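PDB 1VKO: inositol-3-phosphate synthase from Caenorhabditis elegans, which belongs to the inositol-phosphate synthase family of tetrameric enzymes with a Rossmann-type domain and holds nicotinamide-adenine-dinucleotide, pyrophosphate and potassium in this structure. Local coordinates for residues H127-Q137 / F515-F525; D324-F332 / L443-L451. All blocks are in the same frame, centred on the assembly; numbering follows the deposited sequence.

Interaction 1 (H127-Q137 / F515-F525); sequences HLGYDSATQNQ and FPSDTDMQIEF
Q137 and Q522 meet amide to amide from opposite directions, their planes only 9° apart. Q137 NE2 donates to Q522 OE1 at 2.8 Å, in the carbonyl plane and on a lone pair, with an N-H...O angle of 170°; the return bond from Q522 NE2 to Q137 OE1 is weak at 3.4 Å, so the amide pair is lopsided. A bend at chi2 turns the Q137 amide toward this partner. H127 fixes the amide further: its NE2 donates to Q137 OE1 at 2.9 Å, arriving in the imidazole plane but from above the carbonyl plane. T519 closes over the same imidazole, its OG1 lying 3.3 Å above one face near the rim, while its CG2 touches H127 O. Here G129 and T519 bring the backbones nearest, and OG1 sits 3.4 Å from G129 CA. At one end F525 turns its edge to the face of Y130, an edge-to-face pair with planes at 84°; at the other, L128 CD1 touches F515 CE1. The water-bridged side is looser: one water joins Y130 N, Q522 NE2 and E524 OE2, whereas another spans L128 O and S517 OG by weak bonds. The arrangement joins the two-stranded antiparallel hairpin 125-131/136-141, with a G1 beta bulge in which Q135 and N136 both face D131, to the loop following helix 498-513. L128 packs on I138 and V140 of the partner strand, F515 reaches strand 24-27, and P493 of the second subunit packs on both Y130 and F525.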
loop_
_atom_site.group_PDB
_atom_site.type_symbol
_atom_site.label_atom_id
_atom_site.label_comp_id
_atom_site.label_asym_id
_atom_site.label_seq_id
_atom_site.Cartn_x
_atom_site.Cartn_y
_atom_site.Cartn_z
ATOM N N HIS A 127 -4.504 -23.620 23.942
ATOM C CA HIS A 127 -5.323 -24.737 23.536
ATOM C C HIS A 127 -4.904 -25.980 24.338
ATOM O O HIS A 127 -3.801 -26.496 24.138
ATOM C CB HIS A 127 -5.133 -24.950 22.041
ATOM C CG HIS A 127 -6.145 -25.846 21.412
ATOM N ND1 HIS A 127 -5.883 -26.560 20.259
ATOM C CD2 HIS A 127 -7.410 -26.162 21.770
ATOM C CE1 HIS A 127 -6.948 -27.271 19.931
ATOM N NE2 HIS A 127 -7.888 -27.047 20.832
ATOM N N LEU A 128 -5.780 -26.431 25.257
ATOM C CA LEU A 128 -5.600 -27.695 26.007
ATOM C C LEU A 128 -6.185 -28.926 25.307
ATOM O O LEU A 128 -5.834 -30.064 25.663
ATOM C CB LEU A 128 -6.227 -27.614 27.387
ATOM C CG LEU A 128 -5.943 -26.520 28.417
ATOM C CD1 LEU A 128 -4.554 -25.892 28.246
ATOM C CD2 LEU A 128 -7.010 -25.484 28.265
ATOM N N GLY A 129 -7.092 -28.708 24.346
ATOM C CA GLY A 129 -7.757 -29.798 23.633
ATOM C C GLY A 129 -9.246 -29.585 23.350
ATOM O O GLY A 129 -9.741 -28.455 23.391
ATOM N N TYR A 130 -9.935 -30.698 23.070
ATOM C CA TYR A 130 -11.352 -30.770 22.727
ATOM C C TYR A 130 -12.184 -31.554 23.767
ATOM O O TYR A 130 -11.787 -32.645 24.211
ATOM C CB TYR A 130 -11.494 -31.454 21.375
ATOM C CG TYR A 130 -12.917 -31.494 20.860
ATOM C CD1 TYR A 130 -13.439 -30.429 20.141
ATOM C CD2 TYR A 130 -13.727 -32.603 21.071
ATOM C CE1 TYR A 130 -14.728 -30.443 19.679
ATOM C CE2 TYR A 130 -15.030 -32.627 20.599
ATOM C CZ TYR A 130 -15.524 -31.541 19.905
ATOM O OH TYR A 130 -16.819 -31.547 19.418
ATOM N N ASP A 131 -13.332 -30.979 24.131
ATOM C CA ASP A 131 -14.290 -31.540 25.096
ATOM C C ASP A 131 -15.563 -32.044 24.426
ATOM O O ASP A 131 -16.353 -31.257 23.919
ATOM C CB ASP A 131 -14.685 -30.467 26.108
ATOM C CG ASP A 131 -15.740 -30.940 27.105
ATOM O OD1 ASP A 131 -15.708 -32.116 27.553
ATOM O OD2 ASP A 131 -16.633 -30.185 27.533
ATOM N N SER A 132 -15.792 -33.346 24.462
ATOM C CA SER A 132 -16.963 -33.922 23.821
ATOM C C SER A 132 -18.293 -33.457 24.385
ATOM O O SER A 132 -19.196 -33.137 23.628
ATOM C CB SER A 132 -16.882 -35.437 23.843
ATOM O OG SER A 132 -16.220 -35.860 22.668
ATOM N N ALA A 133 -18.421 -33.398 25.704
ATOM C CA ALA A 133 -19.683 -32.966 26.308
ATOM C C ALA A 133 -20.152 -31.648 25.718
ATOM O O ALA A 133 -21.248 -31.579 25.180
ATOM C CB ALA A 133 -19.579 -32.890 27.814
ATOM N N THR A 134 -19.314 -30.614 25.756
ATOM C CA THR A 134 -19.719 -29.295 25.241
ATOM C C THR A 134 -19.496 -29.187 23.750
ATOM O O THR A 134 -19.908 -28.208 23.126
ATOM C CB THR A 134 -19.011 -28.156 25.994
ATOM O OG1 THR A 134 -17.605 -28.375 25.945
ATOM C CG2 THR A 134 -19.291 -28.240 27.513
ATOM N N GLN A 135 -18.876 -30.210 23.162
ATOM C CA GLN A 135 -18.607 -30.232 21.702
ATOM C C GLN A 135 -17.783 -29.016 21.275
ATOM O O GLN A 135 -18.163 -28.276 20.389
ATOM C CB GLN A 135 -19.914 -30.305 20.920
ATOM C CG GLN A 135 -20.755 -31.518 21.292
ATOM C CD GLN A 135 -22.099 -31.568 20.593
ATOM O OE1 GLN A 135 -22.566 -30.577 20.011
ATOM N NE2 GLN A 135 -22.734 -32.730 20.661
ATOM N N ASN A 136 -16.628 -28.848 21.903
ATOM C CA ASN A 136 -15.912 -27.583 21.938
ATOM C C ASN A 136 -14.407 -27.761 22.081
ATOM O O ASN A 136 -13.939 -28.603 22.858
ATOM C CB ASN A 136 -16.377 -26.826 23.165
ATOM C CG ASN A 136 -16.877 -25.470 22.846
ATOM O OD1 ASN A 136 -17.963 -25.323 22.294
ATOM N ND2 ASN A 136 -16.106 -24.452 23.200
ATOM N N GLN A 137 -13.663 -26.966 21.313
ATOM C CA GLN A 137 -12.243 -26.691 21.571
ATOM C C GLN A 137 -12.092 -25.887 22.884
ATOM O O GLN A 137 -12.816 -24.918 23.134
ATOM C CB GLN A 137 -11.631 -25.928 20.398
ATOM C CG GLN A 137 -11.617 -26.663 19.045
ATOM C CD GLN A 137 -10.577 -27.754 18.981
ATOM O OE1 GLN A 137 -10.321 -28.437 19.972
ATOM N NE2 GLN A 137 -9.971 -27.934 17.808
ATOM N N PHE A 515 -0.652 -30.436 32.645
ATOM C CA PHE A 515 -1.468 -30.877 31.501
ATOM C C PHE A 515 -0.960 -30.465 30.109
ATOM O O PHE A 515 -1.647 -29.718 29.406
ATOM C CB PHE A 515 -2.946 -30.496 31.699
ATOM C CG PHE A 515 -3.171 -29.082 32.196
ATOM C CD1 PHE A 515 -3.093 -28.006 31.324
ATOM C CD2 PHE A 515 -3.533 -28.845 33.523
ATOM C CE1 PHE A 515 -3.331 -26.714 31.750
ATOM C CE2 PHE A 515 -3.768 -27.541 33.974
ATOM C CZ PHE A 515 -3.678 -26.475 33.074
ATOM N N PRO A 516 0.225 -30.935 29.718
ATOM C CA PRO A 516 0.713 -30.718 28.365
ATOM C C PRO A 516 0.077 -31.765 27.512
ATOM O O PRO A 516 -0.398 -32.720 28.075
ATOM C CB PRO A 516 2.233 -30.978 28.471
ATOM C CG PRO A 516 2.417 -31.842 29.765
ATOM C CD PRO A 516 1.179 -31.692 30.552
ATOM N N SER A 517 0.096 -31.611 26.179
ATOM C CA SER A 517 -0.535 -32.569 25.246
ATOM C C SER A 517 0.007 -32.550 23.808
ATOM O O SER A 517 0.927 -31.786 23.465
ATOM C CB SER A 517 -2.030 -32.323 25.189
ATOM O OG SER A 517 -2.300 -31.155 24.452
ATOM N N ASP A 518 -0.579 -33.395 22.971
ATOM C CA ASP A 518 -0.321 -33.370 21.540
ATOM C C ASP A 518 -1.474 -32.749 20.779
ATOM O O ASP A 518 -1.862 -33.226 19.702
ATOM C CB ASP A 518 -0.102 -34.787 21.047
ATOM C CG ASP A 518 1.190 -35.364 21.537
ATOM O OD1 ASP A 518 2.228 -34.673 21.427
ATOM O OD2 ASP A 518 1.257 -36.501 22.032
ATOM N N THR A 519 -2.028 -31.681 21.336
ATOM C CA THR A 519 -3.243 -31.106 20.780
ATOM C C THR A 519 -2.997 -30.291 19.520
ATOM O O THR A 519 -3.938 -29.701 18.988
ATOM C CB THR A 519 -4.016 -30.285 21.863
ATOM O OG1 THR A 519 -5.250 -29.821 21.332
ATOM C CG2 THR A 519 -3.280 -29.002 22.246
ATOM N N ASP A 520 -1.740 -30.235 19.062
ATOM C CA ASP A 520 -1.418 -29.681 17.715
ATOM C C ASP A 520 -1.714 -30.707 16.634
ATOM O O ASP A 520 -1.688 -30.397 15.455
ATOM C CB ASP A 520 0.020 -29.129 17.608
ATOM C CG ASP A 520 1.113 -30.193 17.819
ATOM O OD1 ASP A 520 0.891 -31.167 18.528
ATOM O OD2 ASP A 520 2.250 -30.143 17.313
ATOM N N MET A 521 -2.036 -31.931 17.055
ATOM C CA MET A 521 -2.449 -32.974 16.139
ATOM C C MET A 521 -3.560 -33.744 16.785
ATOM O O MET A 521 -3.318 -34.771 17.415
ATOM C CB MET A 521 -1.312 -33.933 15.818
ATOM C CG MET A 521 -1.738 -35.005 14.826
ATOM S SD MET A 521 -0.639 -36.428 14.730
ATOM C CE MET A 521 -0.993 -37.148 16.350
ATOM N N GLN A 522 -4.785 -33.261 16.618
ATOM C CA GLN A 522 -5.936 -33.877 17.251
ATOM C C GLN A 522 -6.433 -35.013 16.390
ATOM O O GLN A 522 -7.407 -34.883 15.672
ATOM C CB GLN A 522 -7.020 -32.844 17.485
ATOM C CG GLN A 522 -6.455 -31.589 18.025
ATOM C CD GLN A 522 -7.513 -30.657 18.460
ATOM O OE1 GLN A 522 -7.885 -29.745 17.724
ATOM N NE2 GLN A 522 -8.042 -30.889 19.649
ATOM N N ILE A 523 -5.740 -36.139 16.483
ATOM C CA ILE A 523 -5.997 -37.292 15.642
ATOM C C ILE A 523 -7.368 -37.969 15.986
ATOM O O ILE A 523 -7.891 -38.766 15.193
ATOM C CB ILE A 523 -4.730 -38.232 15.675
ATOM C CG1 ILE A 523 -4.735 -39.275 14.553
ATOM C CG2 ILE A 523 -4.489 -38.809 17.097
ATOM C CD1 ILE A 523 -3.494 -40.173 14.461
ATOM N N GLU A 524 -7.971 -37.595 17.125
ATOM C CA GLU A 524 -9.280 -38.131 17.523
ATOM C C GLU A 524 -10.320 -37.858 16.473
ATOM O O GLU A 524 -11.366 -38.527 16.477
ATOM C CB GLU A 524 -9.899 -37.453 18.752
ATOM C CG GLU A 524 -9.049 -37.213 19.949
ATOM C CD GLU A 524 -8.378 -35.883 19.865
ATOM O OE1 GLU A 524 -7.428 -35.806 19.075
ATOM O OE2 GLU A 524 -8.788 -34.957 20.593
ATOM N N PHE A 525 -10.084 -36.833 15.641
ATOM C CA PHE A 525 -11.117 -36.359 14.721
ATOM C C PHE A 525 -11.220 -37.167 13.432
ATOM O O PHE A 525 -12.179 -37.038 12.684
ATOM C CB PHE A 525 -10.876 -34.901 14.359
ATOM C CG PHE A 525 -10.927 -33.973 15.504
ATOM C CD1 PHE A 525 -11.602 -34.312 16.681
ATOM C CD2 PHE A 525 -10.345 -32.721 15.400
ATOM C CE1 PHE A 525 -11.680 -33.420 17.739
ATOM C CE2 PHE A 525 -10.411 -31.832 16.452
ATOM C CZ PHE A 525 -11.070 -32.192 17.636
HETATM O O HOH W 1 -5.328 -32.793 23.855
HETATM O O HOH W 2 -7.512 -32.633 22.101
#

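Interaction 2 (D324-F332 / L443-L451); sequences DFKSGQTKF and LASPLIYDL. With POP (pyrophosphate 2-), chain H; NAD (nicotinamide-adenine-dinucleotide), chain G.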
loop_
_atom_site.group_PDB
_atom_site.type_symbol
_atom_site.label_atom_id
_atom_site.label_comp_id
_atom_site.label_asym_id
_atom_site.label_seq_id
_atom_site.Cartn_x
_atom_site.Cartn_y
_atom_site.Cartn_z
ATOM N N ASP A 324 15.997 -6.114 23.030
ATOM C CA ASP A 324 15.270 -5.185 22.147
ATOM C C ASP A 324 13.829 -5.636 21.898
ATOM O O ASP A 324 13.601 -6.679 21.244
ATOM C CB ASP A 324 16.045 -4.982 20.837
ATOM C CG ASP A 324 15.663 -3.704 20.093
ATOM O OD1 ASP A 324 15.103 -2.760 20.701
ATOM O OD2 ASP A 324 15.935 -3.547 18.882
ATOM N N PHE A 325 12.871 -4.842 22.408
ATOM C CA PHE A 325 11.460 -5.154 22.285
ATOM C C PHE A 325 11.140 -5.500 20.887
ATOM O O PHE A 325 11.578 -4.833 19.927
ATOM C CB PHE A 325 10.549 -3.977 22.671
ATOM C CG PHE A 325 10.765 -3.437 24.066
ATOM C CD1 PHE A 325 10.728 -4.274 25.175
ATOM C CD2 PHE A 325 10.966 -2.078 24.274
ATOM C CE1 PHE A 325 10.912 -3.743 26.479
ATOM C CE2 PHE A 325 11.149 -1.561 25.583
ATOM C CZ PHE A 325 11.122 -2.409 26.646
ATOM N N LYS A 326 10.362 -6.558 20.758
ATOM C CA LYS A 326 9.853 -6.936 19.475
ATOM C C LYS A 326 8.398 -6.552 19.410
ATOM O O LYS A 326 7.503 -7.356 19.725
ATOM C CB LYS A 326 10.048 -8.415 19.286
ATOM C CG LYS A 326 9.692 -8.852 17.949
ATOM C CD LYS A 326 9.167 -10.256 18.057
ATOM C CE LYS A 326 10.266 -11.257 17.974
ATOM N NZ LYS A 326 9.703 -12.628 17.883
ATOM N N SER A 327 8.165 -5.306 19.017
ATOM C CA SER A 327 6.849 -4.701 19.182
ATOM C C SER A 327 5.963 -4.680 17.904
ATOM O O SER A 327 4.740 -4.932 17.990
ATOM C CB SER A 327 6.995 -3.292 19.783
ATOM O OG SER A 327 7.833 -2.450 18.989
ATOM N N GLY A 328 6.565 -4.384 16.742
ATOM C CA GLY A 328 5.785 -4.030 15.565
ATOM C C GLY A 328 6.193 -4.706 14.275
ATOM O O GLY A 328 5.759 -5.824 13.990
ATOM N N GLN A 329 7.021 -4.022 13.488
ATOM C CA GLN A 329 7.402 -4.486 12.148
ATOM C C GLN A 329 8.178 -5.831 12.164
ATOM O O GLN A 329 8.006 -6.671 11.275
ATOM C CB GLN A 329 8.199 -3.376 11.450
ATOM C CG GLN A 329 8.834 -3.761 10.133
ATOM C CD GLN A 329 9.814 -2.706 9.670
ATOM O OE1 GLN A 329 10.915 -2.593 10.242
ATOM N NE2 GLN A 329 9.434 -1.924 8.634
ATOM N N THR A 330 9.004 -6.018 13.193
ATOM C CA THR A 330 9.792 -7.232 13.408
ATOM C C THR A 330 8.973 -8.406 13.985
ATOM O O THR A 330 9.278 -9.570 13.682
ATOM C CB THR A 330 11.039 -6.915 14.292
ATOM O OG1 THR A 330 11.867 -5.942 13.622
ATOM C CG2 THR A 330 11.956 -8.142 14.442
ATOM N N LYS A 331 7.958 -8.107 14.812
ATOM C CA LYS A 331 7.028 -9.136 15.353
ATOM C C LYS A 331 6.314 -9.776 14.148
ATOM O O LYS A 331 6.292 -11.016 14.002
ATOM C CB LYS A 331 6.014 -8.508 16.343
ATOM C CG LYS A 331 5.172 -9.465 17.258
ATOM C CD LYS A 331 4.071 -8.653 17.955
ATOM C CE LYS A 331 3.304 -9.401 19.075
ATOM N NZ LYS A 331 4.033 -9.481 20.412
ATOM N N PHE A 332 5.772 -8.919 13.276
ATOM C CA PHE A 332 5.189 -9.367 12.017
ATOM C C PHE A 332 6.214 -10.112 11.165
ATOM O O PHE A 332 5.976 -11.260 10.811
ATOM C CB PHE A 332 4.639 -8.197 11.215
ATOM C CG PHE A 332 4.072 -8.608 9.900
ATOM C CD1 PHE A 332 2.757 -9.068 9.810
ATOM C CD2 PHE A 332 4.872 -8.599 8.751
ATOM C CE1 PHE A 332 2.231 -9.487 8.595
ATOM C CE2 PHE A 332 4.373 -9.012 7.568
ATOM C CZ PHE A 332 3.027 -9.462 7.478
ATOM N N LEU A 443 2.412 -0.454 21.725
ATOM C CA LEU A 443 2.922 -1.771 21.426
ATOM C C LEU A 443 3.916 -2.226 22.505
ATOM O O LEU A 443 3.823 -3.365 22.972
ATOM C CB LEU A 443 3.504 -1.831 20.000
ATOM C CG LEU A 443 2.485 -2.011 18.853
ATOM C CD1 LEU A 443 3.083 -1.764 17.463
ATOM C CD2 LEU A 443 1.820 -3.388 18.890
ATOM N N ALA A 444 4.819 -1.327 22.924
ATOM C CA ALA A 444 5.968 -1.638 23.814
ATOM C C ALA A 444 5.660 -1.953 25.266
ATOM O O ALA A 444 6.222 -2.921 25.802
ATOM C CB ALA A 444 6.963 -0.524 23.777
ATOM N N SER A 445 4.828 -1.104 25.908
ATOM C CA SER A 445 4.480 -1.230 27.339
ATOM C C SER A 445 3.950 -2.593 27.699
ATOM O O SER A 445 4.535 -3.235 28.529
ATOM C CB SER A 445 3.450 -0.179 27.798
ATOM O OG SER A 445 3.749 1.092 27.274
ATOM N N PRO A 446 2.887 -3.083 27.072
ATOM C CA PRO A 446 2.418 -4.413 27.422
ATOM C C PRO A 446 3.578 -5.427 27.457
ATOM O O PRO A 446 3.542 -6.354 28.287
ATOM C CB PRO A 446 1.425 -4.765 26.298
ATOM C CG PRO A 446 1.523 -3.684 25.296
ATOM C CD PRO A 446 2.099 -2.497 25.973
ATOM N N LEU A 447 4.600 -5.231 26.603
ATOM C CA LEU A 447 5.747 -6.142 26.519
ATOM C C LEU A 447 6.655 -5.939 27.713
ATOM O O LEU A 447 7.356 -6.847 28.157
ATOM C CB LEU A 447 6.540 -5.922 25.224
ATOM C CG LEU A 447 6.196 -6.649 23.915
ATOM C CD1 LEU A 447 4.730 -6.624 23.573
ATOM C CD2 LEU A 447 6.998 -6.060 22.762
ATOM N N ILE A 448 6.663 -4.730 28.233
ATOM C CA ILE A 448 7.369 -4.499 29.449
ATOM C C ILE A 448 6.651 -5.279 30.550
ATOM O O ILE A 448 7.312 -5.906 31.370
ATOM C CB ILE A 448 7.449 -3.021 29.779
ATOM C CG1 ILE A 448 8.463 -2.325 28.853
ATOM C CG2 ILE A 448 7.852 -2.856 31.268
ATOM C CD1 ILE A 448 8.379 -0.832 28.868
ATOM N N TYR A 449 5.309 -5.285 30.557
ATOM C CA TYR A 449 4.608 -6.037 31.597
ATOM C C TYR A 449 4.878 -7.518 31.410
ATOM O O TYR A 449 5.097 -8.198 32.379
ATOM C CB TYR A 449 3.098 -5.802 31.655
ATOM C CG TYR A 449 2.630 -4.390 31.703
ATOM C CD1 TYR A 449 3.285 -3.430 32.449
ATOM C CD2 TYR A 449 1.496 -4.016 30.994
ATOM C CE1 TYR A 449 2.813 -2.112 32.499
ATOM C CE2 TYR A 449 1.013 -2.718 31.031
ATOM C CZ TYR A 449 1.671 -1.787 31.779
ATOM O OH TYR A 449 1.223 -0.504 31.743
ATOM N N ASP A 450 4.929 -8.016 30.173
ATOM C CA ASP A 450 5.161 -9.441 29.988
ATOM C C ASP A 450 6.552 -9.883 30.401
ATOM O O ASP A 450 6.717 -10.980 30.987
ATOM C CB ASP A 450 4.928 -9.875 28.556
ATOM C CG ASP A 450 3.481 -9.684 28.094
ATOM O OD1 ASP A 450 2.549 -9.965 28.891
ATOM O OD2 ASP A 450 3.193 -9.286 26.931
ATOM N N LEU A 451 7.568 -9.080 30.074
ATOM C CA LEU A 451 8.946 -9.473 30.423
ATOM C C LEU A 451 9.076 -9.572 31.958
ATOM O O LEU A 451 9.552 -10.570 32.509
ATOM C CB LEU A 451 9.971 -8.507 29.824
ATOM C CG LEU A 451 10.141 -8.486 28.295
ATOM C CD1 LEU A 451 10.599 -7.102 27.863
ATOM C CD2 LEU A 451 11.109 -9.555 27.792
HETATM P P1 POP H . 9.582 -3.207 15.592
HETATM O O1 POP H . 8.928 -4.473 16.125
HETATM O O2 POP H . 8.522 -2.252 15.095
HETATM O O3 POP H . 10.499 -3.567 14.433
HETATM O O POP H . 10.389 -2.472 16.807
HETATM P P2 POP H . 11.233 -1.079 16.720
HETATM O O4 POP H . 10.359 0.034 17.291
HETATM O O5 POP H . 12.520 -1.247 17.517
HETATM O O6 POP H . 11.637 -0.622 15.314
HETATM P PA NAD G . 12.033 7.741 24.950
HETATM O O1A NAD G . 12.986 8.754 24.528
HETATM O O2A NAD G . 10.692 8.348 25.000
HETATM O O5B NAD G . 12.536 7.172 26.342
HETATM C C5B NAD G . 13.879 7.280 26.707
HETATM C C4B NAD G . 13.925 7.883 28.098
HETATM O O4B NAD G . 15.090 7.420 28.743
HETATM C C3B NAD G . 14.013 9.383 28.072
HETATM O O3B NAD G . 13.256 9.796 29.198
HETATM C C2B NAD G . 15.443 9.719 28.387
HETATM O O2B NAD G . 15.366 10.805 29.308
HETATM C C1B NAD G . 15.897 8.483 29.157
HETATM N N9A NAD G . 17.339 8.127 29.203
HETATM C C8A NAD G . 18.302 8.227 28.246
HETATM N N7A NAD G . 19.470 7.795 28.773
HETATM C C5A NAD G . 19.299 7.417 30.053
HETATM C C6A NAD G . 20.159 6.940 31.058
HETATM N N6A NAD G . 21.485 6.797 30.894
HETATM N N1A NAD G . 19.638 6.675 32.298
HETATM C C2A NAD G . 18.318 6.901 32.563
HETATM N N3A NAD G . 17.516 7.402 31.590
HETATM C C4A NAD G . 17.970 7.654 30.344
HETATM O O3 NAD G . 12.066 6.436 23.990
HETATM P PN NAD G . 10.991 5.277 24.182
HETATM O O1N NAD G . 10.527 5.341 25.593
HETATM O O2N NAD G . 10.011 5.405 23.100
HETATM O O5D NAD G . 11.820 3.885 24.105
HETATM C C5D NAD G . 13.019 3.709 24.841
HETATM C C4D NAD G . 13.944 2.608 24.289
HETATM O O4D NAD G . 13.210 1.440 24.014
HETATM C C3D NAD G . 14.664 2.986 22.989
HETATM O O3D NAD G . 15.980 2.510 23.053
HETATM C C2D NAD G . 13.988 2.124 21.953
HETATM O O2D NAD G . 14.807 1.723 20.866
HETATM C C1D NAD G . 13.630 0.915 22.774
HETATM N N1N NAD G . 12.620 0.203 21.999
HETATM C C2N NAD G . 11.426 0.795 21.732
HETATM C C3N NAD G . 10.501 0.113 20.974
HETATM C C7N NAD G . 9.111 0.622 21.037
HETATM O O7N NAD G . 8.937 1.815 21.779
HETATM N N7N NAD G . 8.121 -0.051 20.436
HETATM C C4N NAD G . 10.767 -1.184 20.493
HETATM C C5N NAD G . 11.991 -1.758 20.759
HETATM C C6N NAD G . 12.932 -1.045 21.518
#
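The backbones come nearest at S327 and L443, whose CA atoms are 5.4 Å apart: an irregular run, 324-328, passes beside helix 443-451, which is kinked at P446, and G328 sits at the N-cap position of the helix that starts at Q329. F325 carries much of the apolar packing. With CG anti to its carbonyl carbon (chi1 -57°), its ring reaches the helix, where I448 CG1 approaches CZ obliquely at 3.5 Å and L451 CD1 meets the ring edge at CE1. L447 pushes CD2 against K326 O, 3.3 Å away, and L443 sets CD2 near S327 O, so leucine methyls cover two consecutive backbone carbonyls. This geometry belongs to a ligand-binding loop leading into a helix N-terminus, in a family with a Rossmann-type NAD domain. Q329 N donates to pyrophosphate O2 at 2.8 Å; T330 gives O3 both its N and its OG1. The helix start would probably favour the anion electrostatically, as would K373, K377, K414 and K484, which also bond to it. On the other ligand, the nicotinamide N7N donates to S327 OG at 2.8 Å with an N-H...O angle of 153°; S327 chi1 of 57° puts OG between backbone N and carbonyl carbon, toward that amide. A444 CB lies 3.6 Å from N7N, packing against the carboxamide.

The two contacts differ in depth within the subunit. Interaction 2 is wholly buried, its centre about 7 Å from the chain centre, whereas interaction 1 is partly buried and lies about 30 Å from that centre. Their own centres are about 30 Å apart and their nearest atoms about 16 Å, so they do not touch. Along the chain, 324-332 and 443-451 both fall between 127-137 and 515-525. Only interaction 2 lines the NAD and pyrophosphate pockets. Helix 498-513 relates them: F498, at its start, packs on K326 and K331 of interaction 2, and the loop after its end supplies 515-525. Both contacts also meet the second subunit.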